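Local coordinates for dihydrodipicolinate synthase (Oceanobacillus iheyensis HTE831, PDB 3D0C), which probably catalyses the formation of 4-hydroxy-tetrahydrodipicolinate in lysine biosynthesis, at residues 120-130 with 146-157; 158-169 with 187-195. The protein carries 1 engineered substitution. All blocks are in the same frame, centred on the assembly; numbering follows the deposited sequence.

Contact 1 (120-130 with 146-157); sequences ITDAGAVEYYR and DAHLSDDVIKEL
Asp-122, in the first turn of helix 122-135, reaches across to the loop that leads into helix 152-157. Its CB lies 4.0 Å from CG2 of Val-153. With CG anti to its own carbonyl carbon (chi1 -64°), the carboxylate is carried over Ser-150. OD1 accepts the backbone N-H of Ser-150 at 2.8 Å in a nearly straight bond (172°), met on the syn side but well out of the carboxylate plane. OD2 passes CB of Ser-150 and takes a hydrogen bond from a water that also donates to the backbone O of His-148; these bonds tie the carboxylate to the loop at Ser-150 and, through the water, at His-148. Were this residue an alanine, the N-H of Ser-150 would probably lose its acceptor and the water its link to helix 122-135, leaving the loop less firmly held.

Beyond the carboxylate, most of the contact is apolar. Leu-149 directs CD1 at CD1 of Ile-120, 3.8 Å away, the two side chains crossing at about a right angle. Near the start of the second helix, Val-153 is a knob in the hole formed by Asp-122, Ala-125, Val-126 and Tyr-129; its CG1 approaches the edge of the Tyr-129 ring, 4.1 Å from CD2. Farther along, Leu-157 divides its methyls: CD1 packs 3.6 Å from CB of Tyr-129, while CD2 meets CG1 of Val-126. That same CG1 touches CG of Glu-156 and lies above one face of the Arg-130 guanidinium, offset toward its rim; NH2 of Arg-130 is salt-bridged to Glu-127.

The axes of segments 122-130 and 152-157 come within 9.6 Å, crossing at -41°. Tyr-129 and Leu-157 also pack on Ile-142 of strand 140-144, placing this contact between neighbouring helices of the outer layer of a TIM barrel.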
loop_
_atom_site.group_PDB
_atom_site.type_symbol
_atom_site.label_atom_id
_atom_site.label_comp_id
_atom_site.label_asym_id
_atom_site.label_seq_id
_atom_site.Cartn_x
_atom_site.Cartn_y
_atom_site.Cartn_z
ATOM N N ILE A 120 -9.321 5.848 -0.523
ATOM C CA ILE A 120 -10.288 5.161 0.318
ATOM C C ILE A 120 -11.116 6.192 1.088
ATOM O O ILE A 120 -10.619 7.272 1.417
ATOM C CB ILE A 120 -9.544 4.193 1.299
ATOM C CG1 ILE A 120 -10.541 3.395 2.138
ATOM C CG2 ILE A 120 -8.600 4.978 2.205
ATOM C CD1 ILE A 120 -9.893 2.260 2.914
ATOM N N THR A 121 -12.390 5.872 1.324
ATOM C CA THR A 121 -13.295 6.745 2.071
ATOM C C THR A 121 -13.931 5.904 3.174
ATOM O O THR A 121 -13.918 4.676 3.103
ATOM C CB THR A 121 -14.433 7.320 1.183
ATOM O OG1 THR A 121 -15.312 6.262 0.769
ATOM C CG2 THR A 121 -13.855 7.997 -0.061
ATOM N N ASP A 122 -14.483 6.561 4.190
ATOM C CA ASP A 122 -15.125 5.847 5.291
ATOM C C ASP A 122 -16.208 4.896 4.776
ATOM O O ASP A 122 -16.223 3.716 5.107
ATOM C CB ASP A 122 -15.770 6.828 6.283
ATOM C CG ASP A 122 -14.753 7.715 6.986
ATOM O OD1 ASP A 122 -13.644 7.230 7.282
ATOM O OD2 ASP A 122 -15.068 8.894 7.265
ATOM N N ALA A 123 -17.122 5.425 3.975
ATOM C CA ALA A 123 -18.218 4.622 3.434
ATOM C C ALA A 123 -17.748 3.460 2.555
ATOM O O ALA A 123 -18.321 2.369 2.595
ATOM C CB ALA A 123 -19.176 5.520 2.651
ATOM N N GLY A 124 -16.709 3.694 1.761
ATOM C CA GLY A 124 -16.186 2.646 0.898
ATOM C C GLY A 124 -15.428 1.606 1.705
ATOM O O GLY A 124 -15.425 0.414 1.369
ATOM N N ALA A 125 -14.775 2.059 2.771
ATOM C CA ALA A 125 -14.021 1.164 3.640
ATOM C C ALA A 125 -15.003 0.194 4.292
ATOM O O ALA A 125 -14.741 -1.004 4.377
ATOM C CB ALA A 125 -13.283 1.967 4.714
ATOM N N VAL A 126 -16.137 0.713 4.754
ATOM C CA VAL A 126 -17.137 -0.145 5.379
ATOM C C VAL A 126 -17.547 -1.254 4.401
ATOM O O VAL A 126 -17.625 -2.425 4.780
ATOM C CB VAL A 126 -18.383 0.666 5.810
ATOM C CG1 VAL A 126 -19.488 -0.276 6.263
ATOM C CG2 VAL A 126 -18.007 1.630 6.940
ATOM N N GLU A 127 -17.790 -0.890 3.145
ATOM C CA GLU A 127 -18.185 -1.870 2.127
ATOM C C GLU A 127 -17.083 -2.898 1.867
ATOM O O GLU A 127 -17.343 -4.099 1.735
ATOM C CB GLU A 127 -18.543 -1.151 0.824
ATOM C CG GLU A 127 -19.743 -0.238 0.952
ATOM C CD GLU A 127 -20.984 -0.985 1.397
ATOM O OE1 GLU A 127 -21.426 -1.887 0.651
ATOM O OE2 GLU A 127 -21.511 -0.679 2.494
ATOM N N TYR A 128 -15.849 -2.415 1.794
ATOM C CA TYR A 128 -14.683 -3.266 1.565
ATOM C C TYR A 128 -14.622 -4.332 2.651
ATOM O O TYR A 128 -14.615 -5.546 2.377
ATOM C CB TYR A 128 -13.411 -2.410 1.613
ATOM C CG TYR A 128 -12.130 -3.186 1.445
ATOM C CD1 TYR A 128 -11.688 -3.570 0.183
ATOM C CD2 TYR A 128 -11.362 -3.548 2.551
ATOM C CE1 TYR A 128 -10.509 -4.297 0.023
ATOM C CE2 TYR A 128 -10.189 -4.272 2.407
ATOM C CZ TYR A 128 -9.764 -4.645 1.140
ATOM O OH TYR A 128 -8.599 -5.362 1.007
ATOM N N TYR A 129 -14.582 -3.873 3.894
ATOM C CA TYR A 129 -14.505 -4.782 5.031
ATOM C C TYR A 129 -15.678 -5.743 5.156
ATOM O O TYR A 129 -15.510 -6.942 5.342
ATOM C CB TYR A 129 -14.379 -3.982 6.331
ATOM C CG TYR A 129 -13.049 -3.287 6.499
ATOM C CD1 TYR A 129 -11.851 -3.989 6.364
ATOM C CD2 TYR A 129 -12.988 -1.931 6.805
ATOM C CE1 TYR A 129 -10.624 -3.353 6.527
ATOM C CE2 TYR A 129 -11.765 -1.283 6.973
ATOM C CZ TYR A 129 -10.588 -2.000 6.831
ATOM O OH TYR A 129 -9.380 -1.364 6.990
ATOM N N ARG A 130 -16.882 -5.215 5.062
ATOM C CA ARG A 130 -18.059 -6.066 5.197
ATOM C C ARG A 130 -18.188 -7.166 4.137
ATOM O O ARG A 130 -18.588 -8.291 4.457
ATOM C CB ARG A 130 -19.322 -5.203 5.203
ATOM C CG ARG A 130 -20.583 -6.011 5.413
ATOM C CD ARG A 130 -21.632 -5.149 6.072
ATOM N NE ARG A 130 -21.869 -3.940 5.302
ATOM C CZ ARG A 130 -22.269 -2.801 5.844
ATOM N NH1 ARG A 130 -22.463 -2.737 7.153
ATOM N NH2 ARG A 130 -22.486 -1.742 5.079
ATOM N N ASP A 146 -5.040 3.694 9.480
ATOM C CA ASP A 146 -5.167 4.923 8.688
ATOM C C ASP A 146 -5.874 5.997 9.508
ATOM O O ASP A 146 -7.091 5.960 9.655
ATOM C CB ASP A 146 -5.980 4.623 7.417
ATOM C CG ASP A 146 -6.036 5.801 6.438
ATOM O OD1 ASP A 146 -5.724 6.951 6.817
ATOM O OD2 ASP A 146 -6.420 5.564 5.272
ATOM N N ALA A 147 -5.112 6.949 10.040
ATOM C CA ALA A 147 -5.697 8.015 10.846
ATOM C C ALA A 147 -6.706 8.866 10.070
ATOM O O ALA A 147 -7.538 9.547 10.672
ATOM C CB ALA A 147 -4.588 8.908 11.420
ATOM N N HIS A 148 -6.640 8.820 8.740
ATOM C CA HIS A 148 -7.544 9.599 7.895
ATOM C C HIS A 148 -8.948 9.016 7.826
ATOM O O HIS A 148 -9.874 9.667 7.333
ATOM C CB HIS A 148 -6.966 9.730 6.485
ATOM C CG HIS A 148 -5.747 10.591 6.421
ATOM N ND1 HIS A 148 -5.801 11.963 6.540
ATOM C CD2 HIS A 148 -4.436 10.276 6.294
ATOM C CE1 HIS A 148 -4.577 12.457 6.491
ATOM N NE2 HIS A 148 -3.729 11.454 6.342
ATOM N N LEU A 149 -9.104 7.787 8.304
ATOM C CA LEU A 149 -10.409 7.143 8.320
ATOM C C LEU A 149 -11.005 7.343 9.704
ATOM O O LEU A 149 -10.289 7.365 10.705
ATOM C CB LEU A 149 -10.291 5.650 8.024
ATOM C CG LEU A 149 -9.853 5.305 6.602
ATOM C CD1 LEU A 149 -9.831 3.791 6.431
ATOM C CD2 LEU A 149 -10.810 5.963 5.602
ATOM N N SER A 150 -12.320 7.488 9.753
ATOM C CA SER A 150 -13.002 7.696 11.012
ATOM C C SER A 150 -13.175 6.416 11.814
ATOM O O SER A 150 -13.386 5.327 11.254
ATOM C CB SER A 150 -14.375 8.318 10.747
ATOM O OG SER A 150 -15.144 8.390 11.933
ATOM N N ASP A 151 -13.090 6.547 13.131
ATOM C CA ASP A 151 -13.292 5.403 13.997
ATOM C C ASP A 151 -14.726 4.890 13.843
ATOM O O ASP A 151 -15.039 3.785 14.277
ATOM C CB ASP A 151 -13.009 5.778 15.456
ATOM C CG ASP A 151 -11.546 6.098 15.693
ATOM O OD1 ASP A 151 -10.702 5.342 15.163
ATOM O OD2 ASP A 151 -11.240 7.087 16.399
ATOM N N ASP A 152 -15.595 5.678 13.216
ATOM C CA ASP A 152 -16.973 5.237 13.014
ATOM C C ASP A 152 -17.032 4.040 12.060
ATOM O O ASP A 152 -18.041 3.345 11.996
ATOM C CB ASP A 152 -17.836 6.369 12.462
ATOM C CG ASP A 152 -18.065 7.485 13.469
ATOM O OD1 ASP A 152 -18.017 7.242 14.697
ATOM O OD2 ASP A 152 -18.316 8.619 13.016
ATOM N N VAL A 153 -15.959 3.813 11.305
ATOM C CA VAL A 153 -15.900 2.666 10.395
ATOM C C VAL A 153 -15.944 1.422 11.281
ATOM O O VAL A 153 -16.654 0.452 10.998
ATOM C CB VAL A 153 -14.580 2.638 9.589
ATOM C CG1 VAL A 153 -14.425 1.291 8.862
ATOM C CG2 VAL A 153 -14.555 3.788 8.599
ATOM N N ILE A 154 -15.163 1.473 12.357
ATOM C CA ILE A 154 -15.093 0.388 13.321
ATOM C C ILE A 154 -16.448 0.236 14.021
ATOM O O ILE A 154 -16.975 -0.870 14.131
ATOM C CB ILE A 154 -13.999 0.664 14.392
ATOM C CG1 ILE A 154 -12.605 0.575 13.763
ATOM C CG2 ILE A 154 -14.130 -0.323 15.541
ATOM C CD1 ILE A 154 -11.487 1.048 14.679
ATOM N N LYS A 155 -16.999 1.352 14.491
ATOM C CA LYS A 155 -18.285 1.357 15.192
ATOM C C LYS A 155 -19.389 0.737 14.340
ATOM O O LYS A 155 -20.205 -0.050 14.830
ATOM C CB LYS A 155 -18.660 2.794 15.580
ATOM C CG LYS A 155 -17.708 3.409 16.606
ATOM C CD LYS A 155 -17.927 4.907 16.801
ATOM C CE LYS A 155 -19.325 5.226 17.298
ATOM N NZ LYS A 155 -19.475 6.690 17.553
ATOM N N GLU A 156 -19.396 1.094 13.063
ATOM C CA GLU A 156 -20.369 0.580 12.105
ATOM C C GLU A 156 -20.280 -0.939 11.935
ATOM O O GLU A 156 -21.298 -1.629 11.846
ATOM C CB GLU A 156 -20.140 1.248 10.747
ATOM C CG GLU A 156 -20.777 0.530 9.580
ATOM C CD GLU A 156 -22.161 1.043 9.273
ATOM O OE1 GLU A 156 -22.998 1.084 10.199
ATOM O OE2 GLU A 156 -22.409 1.407 8.102
ATOM N N LEU A 157 -19.060 -1.461 11.903
ATOM C CA LEU A 157 -18.838 -2.891 11.703
ATOM C C LEU A 157 -18.860 -3.783 12.942
ATOM O O LEU A 157 -19.131 -4.983 12.841
ATOM C CB LEU A 157 -17.504 -3.094 10.986
ATOM C CG LEU A 157 -17.363 -2.431 9.616
ATOM C CD1 LEU A 157 -15.909 -2.482 9.178
ATOM C CD2 LEU A 157 -18.260 -3.135 8.614
HETATM O O HOH W 1 -12.480 10.140 7.631
HETATM O O HOH W 2 -22.361 -3.570 10.228
#

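Contact 2 (158-169 with 187-195); sequences APLDKLVGIKYA and SNVAFICGT
Strands 163-168 and 190-193 run side by side as the parallel pair of a beta-alpha-beta unit in the TIM barrel, with helix 173-182 as the crossover. Gly-165 to Tyr-168 pair in order with Ala-190 to Cys-193.

Backbone hydrogen bonds make the ladder. Ala-190 N donates to Val-164 O at 3.0 Å, and Ile-166 then uses both its N-H and its carbonyl, bonding to Ala-190 O and Ile-192 N. Tyr-168 continues the pattern with Ile-192 O and Gly-194 N, the former bond bent (133°). CA-H...O contacts from Gly-165 and Lys-167 supplement the ladder.

Apolar contacts cover the face bearing Ile-166 and Phe-191, which lie side by side and point the same way. CB of Ile-166 is 3.9 Å from CE1 of the ring, and its CG1 reaches CG1 of Val-189 at 3.7 Å. Ahead of both strands, the other methyl of Val-189, CG2, lies near CB of Ala-158. Phe-191 also packs on Val-179 and Met-180 of helix 173-182, so this face looks out toward the helical layer.

A water bridges the polar side chains of Asp-161 and Asn-188, accepting from ND2 of the latter and donating to OD1 of the former.

The opposite face carries Lys-167, predicted to form the Schiff base with the substrate. Its chain runs alongside Ile-192 and is extended until it bends at the last torsion (chi4 62°); NZ, buried and without a polar partner in the model, lies 4.0 Å from CD1 of Ile-192.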
loop_
_atom_site.group_PDB
_atom_site.type_symbol
_atom_site.label_atom_id
_atom_site.label_comp_id
_atom_site.label_asym_id
_atom_site.label_seq_id
_atom_site.Cartn_x
_atom_site.Cartn_y
_atom_site.Cartn_z
ATOM N N ALA A 158 -18.570 -3.202 14.103
ATOM C CA ALA A 158 -18.515 -3.952 15.358
ATOM C C ALA A 158 -19.633 -4.974 15.592
ATOM O O ALA A 158 -19.374 -6.074 16.074
ATOM C CB ALA A 158 -18.445 -2.987 16.531
ATOM N N PRO A 159 -20.887 -4.623 15.264
ATOM C CA PRO A 159 -22.027 -5.527 15.452
ATOM C C PRO A 159 -21.950 -6.866 14.725
ATOM O O PRO A 159 -22.634 -7.823 15.104
ATOM C CB PRO A 159 -23.210 -4.688 14.970
ATOM C CG PRO A 159 -22.807 -3.319 15.354
ATOM C CD PRO A 159 -21.363 -3.283 14.884
ATOM N N LEU A 160 -21.140 -6.928 13.670
ATOM C CA LEU A 160 -20.999 -8.162 12.905
ATOM C C LEU A 160 -20.404 -9.262 13.759
ATOM O O LEU A 160 -19.307 -9.108 14.291
ATOM C CB LEU A 160 -20.104 -7.945 11.681
ATOM C CG LEU A 160 -20.572 -6.924 10.639
ATOM C CD1 LEU A 160 -19.538 -6.802 9.529
ATOM C CD2 LEU A 160 -21.917 -7.356 10.071
ATOM N N ASP A 161 -21.123 -10.371 13.882
ATOM C CA ASP A 161 -20.640 -11.497 14.670
ATOM C C ASP A 161 -19.227 -11.927 14.283
ATOM O O ASP A 161 -18.393 -12.195 15.155
ATOM C CB ASP A 161 -21.589 -12.686 14.521
ATOM C CG ASP A 161 -22.783 -12.594 15.449
ATOM O OD1 ASP A 161 -22.556 -12.489 16.674
ATOM O OD2 ASP A 161 -23.937 -12.622 14.964
ATOM N N LYS A 162 -18.950 -11.978 12.983
ATOM C CA LYS A 162 -17.635 -12.410 12.513
ATOM C C LYS A 162 -16.492 -11.451 12.832
ATOM O O LYS A 162 -15.335 -11.875 12.863
ATOM C CB LYS A 162 -17.668 -12.678 11.007
ATOM C CG LYS A 162 -18.563 -13.840 10.613
ATOM C CD LYS A 162 -18.565 -14.018 9.106
ATOM C CE LYS A 162 -19.588 -15.053 8.689
ATOM N NZ LYS A 162 -19.515 -15.395 7.244
ATOM N N LEU A 163 -16.791 -10.170 13.041
ATOM C CA LEU A 163 -15.728 -9.227 13.382
ATOM C C LEU A 163 -15.498 -9.391 14.883
ATOM O O LEU A 163 -16.252 -8.857 15.691
ATOM C CB LEU A 163 -16.144 -7.791 13.063
ATOM C CG LEU A 163 -15.106 -6.721 13.411
ATOM C CD1 LEU A 163 -13.776 -7.081 12.764
ATOM C CD2 LEU A 163 -15.575 -5.354 12.932
ATOM N N VAL A 164 -14.447 -10.124 15.244
ATOM C CA VAL A 164 -14.132 -10.414 16.639
ATOM C C VAL A 164 -12.966 -9.638 17.245
ATOM O O VAL A 164 -12.619 -9.833 18.416
ATOM C CB VAL A 164 -13.833 -11.910 16.814
ATOM C CG1 VAL A 164 -15.073 -12.732 16.466
ATOM C CG2 VAL A 164 -12.670 -12.308 15.924
ATOM N N GLY A 165 -12.347 -8.771 16.453
ATOM C CA GLY A 165 -11.245 -7.990 16.977
ATOM C C GLY A 165 -10.757 -6.873 16.076
ATOM O O GLY A 165 -10.988 -6.886 14.865
ATOM N N ILE A 166 -10.101 -5.893 16.684
ATOM C CA ILE A 166 -9.517 -4.772 15.958
ATOM C C ILE A 166 -8.091 -4.595 16.452
ATOM O O ILE A 166 -7.866 -4.395 17.648
ATOM C CB ILE A 166 -10.233 -3.424 16.229
ATOM C CG1 ILE A 166 -11.717 -3.506 15.869
ATOM C CG2 ILE A 166 -9.572 -2.327 15.395
ATOM C CD1 ILE A 166 -11.978 -3.692 14.385
ATOM N N LYS A 167 -7.125 -4.705 15.542
ATOM C CA LYS A 167 -5.738 -4.455 15.906
ATOM C C LYS A 167 -5.612 -2.964 15.613
ATOM O O LYS A 167 -5.311 -2.562 14.487
ATOM C CB LYS A 167 -4.766 -5.264 15.035
ATOM C CG LYS A 167 -4.572 -6.685 15.508
ATOM C CD LYS A 167 -3.551 -7.407 14.647
ATOM C CE LYS A 167 -3.219 -8.765 15.222
ATOM N NZ LYS A 167 -4.422 -9.644 15.271
ATOM N N TYR A 168 -5.885 -2.150 16.630
ATOM C CA TYR A 168 -5.851 -0.697 16.488
ATOM C C TYR A 168 -4.407 -0.222 16.421
ATOM O O TYR A 168 -3.654 -0.360 17.387
ATOM C CB TYR A 168 -6.566 -0.026 17.665
ATOM C CG TYR A 168 -7.064 1.371 17.348
ATOM C CD1 TYR A 168 -8.256 1.560 16.646
ATOM C CD2 TYR A 168 -6.330 2.501 17.713
ATOM C CE1 TYR A 168 -8.705 2.836 16.313
ATOM C CE2 TYR A 168 -6.770 3.786 17.381
ATOM C CZ TYR A 168 -7.957 3.944 16.680
ATOM O OH TYR A 168 -8.399 5.202 16.338
ATOM N N ALA A 169 -4.027 0.355 15.288
ATOM C CA ALA A 169 -2.656 0.804 15.101
ATOM C C ALA A 169 -2.462 2.294 14.867
ATOM O O ALA A 169 -1.498 2.693 14.222
ATOM C CB ALA A 169 -2.004 0.005 13.959
ATOM N N SER A 187 -20.952 -6.541 21.538
ATOM C CA SER A 187 -20.482 -6.699 20.167
ATOM C C SER A 187 -19.317 -7.674 20.065
ATOM O O SER A 187 -18.895 -8.050 18.970
ATOM C CB SER A 187 -20.083 -5.345 19.578
ATOM O OG SER A 187 -21.230 -4.566 19.279
ATOM N N ASN A 188 -18.788 -8.074 21.214
ATOM C CA ASN A 188 -17.690 -9.027 21.260
ATOM C C ASN A 188 -16.530 -8.720 20.318
ATOM O O ASN A 188 -16.183 -9.524 19.452
ATOM C CB ASN A 188 -18.226 -10.427 20.970
ATOM C CG ASN A 188 -19.230 -10.875 22.001
ATOM O OD1 ASN A 188 -18.958 -10.828 23.201
ATOM N ND2 ASN A 188 -20.398 -11.308 21.546
ATOM N N VAL A 189 -15.932 -7.551 20.503
ATOM C CA VAL A 189 -14.797 -7.134 19.693
ATOM C C VAL A 189 -13.621 -6.874 20.621
ATOM O O VAL A 189 -13.678 -5.976 21.467
ATOM C CB VAL A 189 -15.098 -5.838 18.912
ATOM C CG1 VAL A 189 -13.871 -5.422 18.116
ATOM C CG2 VAL A 189 -16.286 -6.050 17.981
ATOM N N ALA A 190 -12.564 -7.666 20.475
ATOM C CA ALA A 190 -11.377 -7.490 21.301
ATOM C C ALA A 190 -10.480 -6.406 20.692
ATOM O O ALA A 190 -10.145 -6.465 19.508
ATOM C CB ALA A 190 -10.610 -8.808 21.403
ATOM N N PHE A 191 -10.112 -5.413 21.498
ATOM C CA PHE A 191 -9.234 -4.345 21.038
ATOM C C PHE A 191 -7.794 -4.683 21.403
ATOM O O PHE A 191 -7.432 -4.788 22.579
ATOM C CB PHE A 191 -9.654 -3.003 21.646
ATOM C CG PHE A 191 -10.764 -2.328 20.895
ATOM C CD1 PHE A 191 -10.488 -1.566 19.767
ATOM C CD2 PHE A 191 -12.093 -2.505 21.275
ATOM C CE1 PHE A 191 -11.521 -0.986 19.019
ATOM C CE2 PHE A 191 -13.136 -1.930 20.535
ATOM C CZ PHE A 191 -12.845 -1.170 19.403
ATOM N N ILE A 192 -6.992 -4.882 20.366
ATOM C CA ILE A 192 -5.589 -5.233 20.502
ATOM C C ILE A 192 -4.710 -4.065 20.088
ATOM O O ILE A 192 -4.982 -3.412 19.083
ATOM C CB ILE A 192 -5.238 -6.410 19.571
ATOM C CG1 ILE A 192 -6.164 -7.594 19.851
ATOM C CG2 ILE A 192 -3.775 -6.797 19.749
ATOM C CD1 ILE A 192 -5.978 -8.743 18.875
ATOM N N CYS A 193 -3.667 -3.792 20.865
ATOM C CA CYS A 193 -2.733 -2.736 20.507
ATOM C C CYS A 193 -1.905 -3.277 19.339
ATOM O O CYS A 193 -1.112 -4.208 19.513
ATOM C CB CYS A 193 -1.794 -2.414 21.669
ATOM S SG CYS A 193 -0.474 -1.262 21.199
ATOM N N GLY A 194 -2.086 -2.695 18.160
ATOM C CA GLY A 194 -1.360 -3.152 16.993
ATOM C C GLY A 194 -0.019 -2.479 16.772
ATOM O O GLY A 194 0.581 -2.631 15.702
ATOM N N THR A 195 0.452 -1.717 17.756
ATOM C CA THR A 195 1.744 -1.047 17.631
ATOM C C THR A 195 2.776 -1.566 18.637
ATOM O O THR A 195 3.742 -0.883 18.974
ATOM C CB THR A 195 1.613 0.489 17.745
ATOM O OG1 THR A 195 0.691 0.815 18.795
ATOM C CG2 THR A 195 1.120 1.080 16.424
HETATM O O HOH W 3 -20.722 -11.356 18.568
#

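Overall arrangement
The two contacts follow one another along the chain, contact 1 closing before contact 2 opens, and their centres are about 13 Å apart on the same side of the chain's centre. Helix 152-157 of contact 1 is followed, after a short loop, by strand 163-168 of contact 2 and packs against it: Ile-154 touches Ile-166 and Tyr-168, and Leu-157 meets Leu-163. A probable hydrogen bond between Tyr-168 OH and Asp-151 OD1, 2.6 Å long, adds a polar tie. Contact 1 thus joins helices of the outer layer, and contact 2 adjacent strands of the eight-stranded barrel beneath, where the predicted Schiff-base lysine sits. Thr-121 and Ile-120 of contact 1 also meet the second subunit.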